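1,4-dihydroxy-2-naphthoyl-CoA hydrolase (Escherichia coli, PDB 1VH5) catalyses the hydrolysis of 1,4-dihydroxy-2-naphthoyl-CoA to 1,4-dihydroxy-2-naphthoate and CoA in menaquinone biosynthesis, and also cleaves a wide range of other acyl-CoA thioesters. Local coordinates at residues G24-R29 / S60-E65; D36-T41 / S69-L74; L107-G110 / V115-I118. One frame throughout, in Å; residues are numbered along the deposited sequence. Where two conformers were deposited one is given.

Contact 1: G24-R29 / S60-E65; sequences GFLDIR and SVVLAE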
loop_
_atom_site.group_PDB
_atom_site.type_symbol
_atom_site.label_atom_id
_atom_site.label_comp_id
_atom_site.label_asym_id
_atom_site.label_seq_id
_atom_site.Cartn_x
_atom_site.Cartn_y
_atom_site.Cartn_z
ATOM N N GLY A 24 -3.851 0.617 -13.698
ATOM C CA GLY A 24 -3.318 0.905 -15.023
ATOM C C GLY A 24 -2.009 1.666 -14.948
ATOM O O GLY A 24 -1.044 1.323 -15.640
ATOM N N PHE A 25 -1.973 2.682 -14.101
ATOM C CA PHE A 25 -0.770 3.511 -13.917
ATOM C C PHE A 25 0.447 2.677 -13.544
ATOM O O PHE A 25 1.540 2.934 -14.027
ATOM C CB PHE A 25 -1.037 4.588 -12.859
ATOM C CG PHE A 25 0.080 5.613 -12.694
ATOM C CD1 PHE A 25 0.337 6.554 -13.690
ATOM C CD2 PHE A 25 0.830 5.671 -11.519
ATOM C CE1 PHE A 25 1.332 7.511 -13.546
ATOM C CE2 PHE A 25 1.846 6.631 -11.367
ATOM C CZ PHE A 25 2.089 7.548 -12.393
ATOM N N LEU A 26 0.257 1.688 -12.666
ATOM C CA LEU A 26 1.374 0.871 -12.223
ATOM C C LEU A 26 1.631 -0.375 -13.079
ATOM O O LEU A 26 2.524 -1.178 -12.755
ATOM C CB LEU A 26 1.199 0.459 -10.750
ATOM C CG LEU A 26 1.103 1.582 -9.729
ATOM C CD1 LEU A 26 1.000 0.950 -8.316
ATOM C CD2 LEU A 26 2.329 2.494 -9.777
ATOM N N ASP A 27 0.820 -0.565 -14.128
ATOM C CA ASP A 27 0.933 -1.753 -14.996
ATOM C C ASP A 27 0.729 -3.050 -14.240
ATOM O O ASP A 27 1.408 -4.033 -14.494
ATOM C CB ASP A 27 2.297 -1.773 -15.726
ATOM C CG ASP A 27 2.371 -2.793 -16.860
ATOM O OD1 ASP A 27 3.469 -3.385 -17.027
ATOM O OD2 ASP A 27 1.394 -3.042 -17.604
ATOM N N ILE A 28 -0.204 -3.029 -13.298
ATOM C CA ILE A 28 -0.644 -4.281 -12.708
ATOM C C ILE A 28 -1.474 -5.044 -13.758
ATOM O O ILE A 28 -2.404 -4.461 -14.351
ATOM C CB ILE A 28 -1.420 -3.980 -11.406
ATOM C CG1 ILE A 28 -0.429 -3.472 -10.347
ATOM C CG2 ILE A 28 -2.114 -5.233 -10.882
ATOM C CD1 ILE A 28 -1.096 -2.793 -9.105
ATOM N N ARG A 29 -1.141 -6.323 -13.967
ATOM C CA ARG A 29 -1.776 -7.130 -15.005
ATOM C C ARG A 29 -2.288 -8.411 -14.353
ATOM O O ARG A 29 -1.505 -9.204 -13.822
ATOM C CB ARG A 29 -0.753 -7.535 -16.083
ATOM C CG ARG A 29 0.119 -6.450 -16.674
ATOM C CD ARG A 29 0.789 -6.859 -17.984
ATOM N NE ARG A 29 1.774 -5.880 -18.441
ATOM C CZ ARG A 29 3.004 -6.159 -18.871
ATOM N NH1 ARG A 29 3.805 -5.171 -19.263
ATOM N NH2 ARG A 29 3.442 -7.410 -18.896
ATOM N N SER A 60 3.723 -3.225 -3.020
ATOM C CA SER A 60 3.303 -4.602 -2.743
ATOM C C SER A 60 1.881 -4.606 -2.207
ATOM O O SER A 60 1.075 -5.445 -2.572
ATOM C CB SER A 60 4.202 -5.267 -1.747
ATOM O OG SER A 60 5.502 -5.457 -2.269
ATOM N N VAL A 61 1.571 -3.664 -1.326
ATOM C CA VAL A 61 0.221 -3.576 -0.744
ATOM C C VAL A 61 -0.787 -3.099 -1.784
ATOM O O VAL A 61 -1.923 -3.574 -1.819
ATOM C CB VAL A 61 0.220 -2.725 0.547
ATOM C CG1 VAL A 61 -1.212 -2.644 1.103
ATOM C CG2 VAL A 61 1.162 -3.342 1.593
ATOM N N VAL A 62 -0.399 -2.174 -2.658
ATOM C CA VAL A 62 -1.274 -1.849 -3.783
ATOM C C VAL A 62 -1.623 -3.110 -4.593
ATOM O O VAL A 62 -2.784 -3.351 -4.925
ATOM C CB VAL A 62 -0.657 -0.798 -4.728
ATOM C CG1 VAL A 62 -1.565 -0.596 -5.950
ATOM C CG2 VAL A 62 -0.475 0.556 -4.005
ATOM N N LEU A 63 -0.621 -3.915 -4.892
ATOM C CA LEU A 63 -0.851 -5.141 -5.654
ATOM C C LEU A 63 -1.814 -6.064 -4.879
ATOM O O LEU A 63 -2.841 -6.547 -5.439
ATOM C CB LEU A 63 0.475 -5.830 -6.013
ATOM C CG LEU A 63 0.333 -7.183 -6.747
ATOM C CD1 LEU A 63 -0.365 -7.013 -8.106
ATOM C CD2 LEU A 63 1.712 -7.800 -6.926
ATOM N N ALA A 64 -1.534 -6.284 -3.588
ATOM C CA ALA A 64 -2.359 -7.182 -2.776
ATOM C C ALA A 64 -3.791 -6.679 -2.716
ATOM O O ALA A 64 -4.740 -7.475 -2.871
ATOM C CB ALA A 64 -1.791 -7.319 -1.363
ATOM N N GLU A 65 -3.993 -5.382 -2.456
ATOM C CA GLU A 65 -5.347 -4.872 -2.316
ATOM C C GLU A 65 -6.056 -4.887 -3.665
ATOM O O GLU A 65 -7.268 -5.117 -3.721
ATOM C CB GLU A 65 -5.356 -3.453 -1.700
ATOM C CG GLU A 65 -6.782 -2.958 -1.442
ATOM C CD GLU A 65 -6.942 -2.066 -0.240
ATOM O OE1 GLU A 65 -6.054 -2.038 0.654
ATOM O OE2 GLU A 65 -7.978 -1.385 -0.232
#
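L26 and I28 lean on V62 and L63 of helix 57-74, the long central helix of the hotdog fold, just where the short helix 22-25 gives way to strand 29-33. L26 sends CD1 to V62 CG1, 3.8 Å off, the two side chains crossing at about a right angle; M22 of the second subunit packs on L26 as well. D27, with positive phi (60°), closes the short helix in a Schellman motif, and its carboxylate forms salt bridges with R99 and, in the conformer given, with R29. I28 then points back to the long helix. Its CG1 lies anti to the carbonyl carbon (chi1 -70°), which carries CD1 to within 3.9 Å of V62 CG1, while the CG2 branch meets L63. An alanine here would lose both branches and would probably open a gap where CD1 and CG2 now meet V62 and L63. Nearly one turn after V62, the probable catalytic residue E65 bonds through OE1 to H91 of the second subunit, so the packing lies close to the active site. The L63 side chain, its CG anti to N (chi1 176°), reaches I28 CG2 with CD1 at 3.7 Å.

Contact 2: D36-T41 / S69-L74; sequences DTLEAT and SVAGYL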
loop_
_atom_site.group_PDB
_atom_site.type_symbol
_atom_site.label_atom_id
_atom_site.label_comp_id
_atom_site.label_asym_id
_atom_site.label_seq_id
_atom_site.Cartn_x
_atom_site.Cartn_y
_atom_site.Cartn_z
ATOM N N ASP A 36 -10.115 -21.197 -7.689
ATOM C CA ASP A 36 -10.122 -20.689 -6.315
ATOM C C ASP A 36 -8.944 -19.778 -6.002
ATOM O O ASP A 36 -8.630 -19.598 -4.820
ATOM C CB ASP A 36 -10.240 -21.862 -5.288
ATOM C CG ASP A 36 -9.114 -22.868 -5.406
ATOM O OD1 ASP A 36 -9.236 -24.015 -4.892
ATOM O OD2 ASP A 36 -8.051 -22.620 -5.983
ATOM N N THR A 37 -8.301 -19.251 -7.044
ATOM C CA THR A 37 -7.177 -18.332 -6.865
ATOM C C THR A 37 -7.208 -17.288 -7.948
ATOM O O THR A 37 -7.767 -17.497 -9.018
ATOM C CB THR A 37 -5.808 -19.013 -6.868
ATOM O OG1 THR A 37 -5.604 -19.685 -8.110
ATOM C CG2 THR A 37 -5.711 -20.119 -5.813
ATOM N N LEU A 38 -6.599 -16.138 -7.662
ATOM C CA LEU A 38 -6.468 -15.074 -8.658
ATOM C C LEU A 38 -5.025 -14.564 -8.640
ATOM O O LEU A 38 -4.482 -14.314 -7.563
ATOM C CB LEU A 38 -7.496 -13.982 -8.387
ATOM C CG LEU A 38 -7.651 -12.850 -9.391
ATOM C CD1 LEU A 38 -8.072 -13.347 -10.789
ATOM C CD2 LEU A 38 -8.630 -11.829 -8.850
ATOM N N GLU A 39 -4.365 -14.450 -9.801
ATOM C CA GLU A 39 -2.980 -13.966 -9.840
ATOM C C GLU A 39 -2.850 -12.744 -10.728
ATOM O O GLU A 39 -3.485 -12.633 -11.789
ATOM C CB GLU A 39 -1.997 -15.017 -10.383
ATOM C CG GLU A 39 -2.106 -16.371 -9.722
ATOM C CD GLU A 39 -1.156 -17.411 -10.295
ATOM O OE1 GLU A 39 -0.408 -17.099 -11.258
ATOM O OE2 GLU A 39 -1.156 -18.546 -9.757
ATOM N N ALA A 40 -2.006 -11.809 -10.273
ATOM C CA ALA A 40 -1.648 -10.650 -11.073
ATOM C C ALA A 40 -0.176 -10.324 -10.878
ATOM O O ALA A 40 0.396 -10.607 -9.813
ATOM C CB ALA A 40 -2.491 -9.487 -10.725
ATOM N N THR A 41 0.438 -9.703 -11.887
ATOM C CA THR A 41 1.824 -9.255 -11.748
ATOM C C THR A 41 1.949 -7.734 -11.807
ATOM O O THR A 41 1.058 -7.036 -12.205
ATOM C CB THR A 41 2.735 -9.865 -12.825
ATOM O OG1 THR A 41 2.286 -9.414 -14.116
ATOM C CG2 THR A 41 2.682 -11.388 -12.808
ATOM N N SER A 69 -9.411 -7.069 -3.714
ATOM C CA SER A 69 -10.686 -6.361 -3.913
ATOM C C SER A 69 -11.495 -6.929 -5.069
ATOM O O SER A 69 -12.710 -7.082 -4.950
ATOM C CB SER A 69 -10.431 -4.882 -4.236
ATOM O OG SER A 69 -9.768 -4.231 -3.169
ATOM N N VAL A 70 -10.841 -7.230 -6.195
ATOM C CA VAL A 70 -11.550 -7.810 -7.335
ATOM C C VAL A 70 -11.954 -9.248 -7.008
ATOM O O VAL A 70 -13.076 -9.630 -7.295
ATOM C CB VAL A 70 -10.541 -7.949 -8.553
ATOM C CG1 VAL A 70 -11.061 -8.941 -9.618
ATOM C CG2 VAL A 70 -10.211 -6.619 -9.180
ATOM N N ALA A 71 -11.093 -10.022 -6.337
ATOM C CA ALA A 71 -11.478 -11.399 -5.967
ATOM C C ALA A 71 -12.720 -11.366 -5.093
ATOM O O ALA A 71 -13.674 -12.156 -5.283
ATOM C CB ALA A 71 -10.330 -12.104 -5.249
ATOM N N GLY A 72 -12.750 -10.437 -4.148
ATOM C CA GLY A 72 -13.902 -10.288 -3.254
ATOM C C GLY A 72 -15.170 -10.000 -4.047
ATOM O O GLY A 72 -16.240 -10.614 -3.813
ATOM N N TYR A 73 -15.101 -9.025 -4.978
ATOM C CA TYR A 73 -16.241 -8.676 -5.839
ATOM C C TYR A 73 -16.717 -9.905 -6.624
ATOM O O TYR A 73 -17.931 -10.159 -6.720
ATOM C CB TYR A 73 -15.803 -7.550 -6.807
ATOM C CG TYR A 73 -16.786 -7.347 -7.971
ATOM C CD1 TYR A 73 -18.021 -6.727 -7.771
ATOM C CD2 TYR A 73 -16.455 -7.779 -9.258
ATOM C CE1 TYR A 73 -18.932 -6.549 -8.843
ATOM C CE2 TYR A 73 -17.346 -7.583 -10.333
ATOM C CZ TYR A 73 -18.569 -6.967 -10.101
ATOM O OH TYR A 73 -19.459 -6.794 -11.151
ATOM N N LEU A 74 -15.773 -10.680 -7.151
ATOM C CA LEU A 74 -16.128 -11.857 -7.948
ATOM C C LEU A 74 -16.811 -12.943 -7.135
ATOM O O LEU A 74 -17.425 -13.853 -7.739
ATOM C CB LEU A 74 -14.922 -12.442 -8.691
ATOM C CG LEU A 74 -14.264 -11.515 -9.733
ATOM C CD1 LEU A 74 -12.950 -12.110 -10.213
ATOM C CD2 LEU A 74 -15.179 -11.256 -10.948
#
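L38 lays its CD2 methyl on helix 57-74, over V70 and A71 together. CD2 stands 4.0 Å from A71 CB and at a like distance from the backbone N of A71, and in the V70 conformer given it is 3.9 Å from V70 CG1, so a single methyl rests on two neighbouring residues and on the main chain between them. The small A71 side chain lets the leucine come down to the helix backbone: the two CA atoms, of L38 and A71, are 6.8 Å apart. With V70, again in that conformer, the leucine side chain crosses at about a right angle, and V70 offers the CG1 branch, which its first torsion (chi1 162°) sets anti to N. The CB of L38 already points toward the helix; its CG, likewise anti to N at -173°, then puts the CD2 methyl on V70 and A71.

No hydrogen bond links the segments, and the side-chain contacts are all apolar. F30 of strand 29-33 and L14 of helix 11-16 touch both L38 and V70, and I67, one turn earlier on the long helix, adds to the packing on L38. The backbone of L38 pairs with C104 of strand 99-106. A strand of the curved antiparallel sheet setting a leucine on the buried central helix is the packing of the hotdog fold, the sheet wrapping the helix as the bun does the sausage.

Contact 3: L107-G110 / V115-I118; sequences LHLG and VWQI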
loop_
_atom_site.group_PDB
_atom_site.type_symbol
_atom_site.label_atom_id
_atom_site.label_comp_id
_atom_site.label_asym_id
_atom_site.label_seq_id
_atom_site.Cartn_x
_atom_site.Cartn_y
_atom_site.Cartn_z
ATOM N N LEU A 107 -9.380 -17.004 2.622
ATOM C CA LEU A 107 -9.329 -17.617 3.958
ATOM C C LEU A 107 -10.746 -17.742 4.499
ATOM O O LEU A 107 -11.024 -18.656 5.294
ATOM C CB LEU A 107 -8.459 -16.815 4.926
ATOM C CG LEU A 107 -6.985 -16.707 4.556
ATOM C CD1 LEU A 107 -6.223 -15.978 5.668
ATOM C CD2 LEU A 107 -6.325 -18.054 4.221
ATOM N N HIS A 108 -11.648 -16.849 4.071
ATOM C CA HIS A 108 -13.032 -16.853 4.561
ATOM C C HIS A 108 -13.905 -16.176 3.531
ATOM O O HIS A 108 -13.623 -15.045 3.130
ATOM C CB HIS A 108 -13.116 -16.092 5.908
ATOM C CG HIS A 108 -14.506 -15.979 6.429
ATOM N ND1 HIS A 108 -15.250 -17.093 6.748
ATOM C CD2 HIS A 108 -15.292 -14.908 6.679
ATOM C CE1 HIS A 108 -16.440 -16.710 7.186
ATOM N NE2 HIS A 108 -16.489 -15.392 7.151
ATOM N N LEU A 109 -14.994 -16.843 3.152
ATOM C CA LEU A 109 -15.994 -16.253 2.285
ATOM C C LEU A 109 -17.315 -16.364 2.990
ATOM O O LEU A 109 -18.016 -17.366 2.835
ATOM C CB LEU A 109 -16.045 -16.966 0.933
ATOM C CG LEU A 109 -14.781 -16.853 0.083
ATOM C CD1 LEU A 109 -14.969 -17.726 -1.162
ATOM C CD2 LEU A 109 -14.471 -15.419 -0.289
ATOM N N GLY A 110 -17.645 -15.333 3.753
ATOM C CA GLY A 110 -18.828 -15.322 4.593
ATOM C C GLY A 110 -19.950 -14.578 3.908
ATOM O O GLY A 110 -19.808 -14.053 2.781
ATOM N N VAL A 115 -12.125 -12.751 4.036
ATOM C CA VAL A 115 -10.708 -12.571 4.299
ATOM C C VAL A 115 -9.928 -13.248 3.191
ATOM O O VAL A 115 -10.189 -14.410 2.858
ATOM C CB VAL A 115 -10.305 -13.163 5.664
ATOM C CG1 VAL A 115 -8.771 -12.979 5.955
ATOM C CG2 VAL A 115 -11.181 -12.560 6.787
ATOM N N TRP A 116 -8.990 -12.495 2.609
ATOM C CA TRP A 116 -8.182 -12.944 1.486
ATOM C C TRP A 116 -6.722 -12.966 1.925
ATOM O O TRP A 116 -6.278 -12.040 2.632
ATOM C CB TRP A 116 -8.365 -11.950 0.328
ATOM C CG TRP A 116 -9.735 -11.996 -0.263
ATOM C CD1 TRP A 116 -10.799 -11.217 0.035
ATOM C CD2 TRP A 116 -10.207 -12.983 -1.173
ATOM N NE1 TRP A 116 -11.909 -11.604 -0.695
ATOM C CE2 TRP A 116 -11.570 -12.714 -1.420
ATOM C CE3 TRP A 116 -9.603 -14.081 -1.814
ATOM C CZ2 TRP A 116 -12.343 -13.476 -2.303
ATOM C CZ3 TRP A 116 -10.373 -14.843 -2.712
ATOM C CH2 TRP A 116 -11.731 -14.526 -2.939
ATOM N N GLN A 117 -5.974 -13.982 1.497
ATOM C CA GLN A 117 -4.528 -14.014 1.708
ATOM C C GLN A 117 -3.868 -13.769 0.352
ATOM O O GLN A 117 -4.171 -14.454 -0.655
ATOM C CB GLN A 117 -4.115 -15.350 2.275
ATOM C CG GLN A 117 -2.608 -15.478 2.650
ATOM C CD GLN A 117 -2.399 -16.699 3.540
ATOM O OE1 GLN A 117 -2.671 -16.666 4.737
ATOM N NE2 GLN A 117 -1.992 -17.775 2.948
ATOM N N ILE A 118 -2.954 -12.795 0.293
ATOM C CA ILE A 118 -2.225 -12.570 -0.935
ATOM C C ILE A 118 -0.729 -12.687 -0.638
ATOM O O ILE A 118 -0.181 -11.944 0.195
ATOM C CB ILE A 118 -2.515 -11.206 -1.586
ATOM C CG1 ILE A 118 -4.021 -10.916 -1.716
ATOM C CG2 ILE A 118 -1.766 -11.174 -2.949
ATOM C CD1 ILE A 118 -4.653 -10.291 -0.461
#
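The indole of W116 receives CD2 of L109 obliquely at its benzo ring, 3.5 Å from CZ2 and a little farther from CH2, the leucine and tryptophan side chains crossing at a slant. NE1 of the indole bonds to OE1 of Q114, while A71 of helix 57-74, C104 and P106 also pack on the W116 side chain. The imidazole of H108 has the backbone N of G110 over one face, 3.6 Å above the plane and offset toward the rim. Of the H108 side chain, CB is the part near V115, 4.1 Å from V115 CB. The chain carries both groups on a β hairpin, strands 108-109 and 113-121, whose antiparallel hydrogen-bonded pair is H108 with V115; H108, L109 and G110 belong to the experimentally established substrate-binding site. V115 N gives a bond to H108 O at 2.9 Å, in the carbonyl plane on a lone pair. The return partner, V115 O, is gripped twice: by H108 N in its plane on a lone pair, and by L107 N at 2.7 Å, tilted 27° from that plane. Two residues thus face one, a classic β bulge at the corner where the chain leaves strand 99-106. L107, its CG anti to the carbonyl carbon (chi1 -63°), sends CD1 to V115 CG1 at 3.9 Å; its CG lies 3.9 Å from Q117 CB and its CD1 3.7 Å from Q117 OE1.

From the N terminus, the chain first lays down 24-29, then 36-41, and only afterwards the long helix 57-74, whose earlier part (60-65) closes contact 1 and whose later part (69-74) closes contact 2. The two loops therefore cross, and the turn before strand 29-33 and the start of strand 38-43 are both set on one helix; R29 O and T41 N, 2.8 Å apart and probably hydrogen-bonded, join the first segments directly. Contact 3 follows in series as a short hairpin closure on strand 113-121. It is tied back through W116, which packs on G72 of contact 2, and through I118, whose CG1 touches A64 O of contact 1.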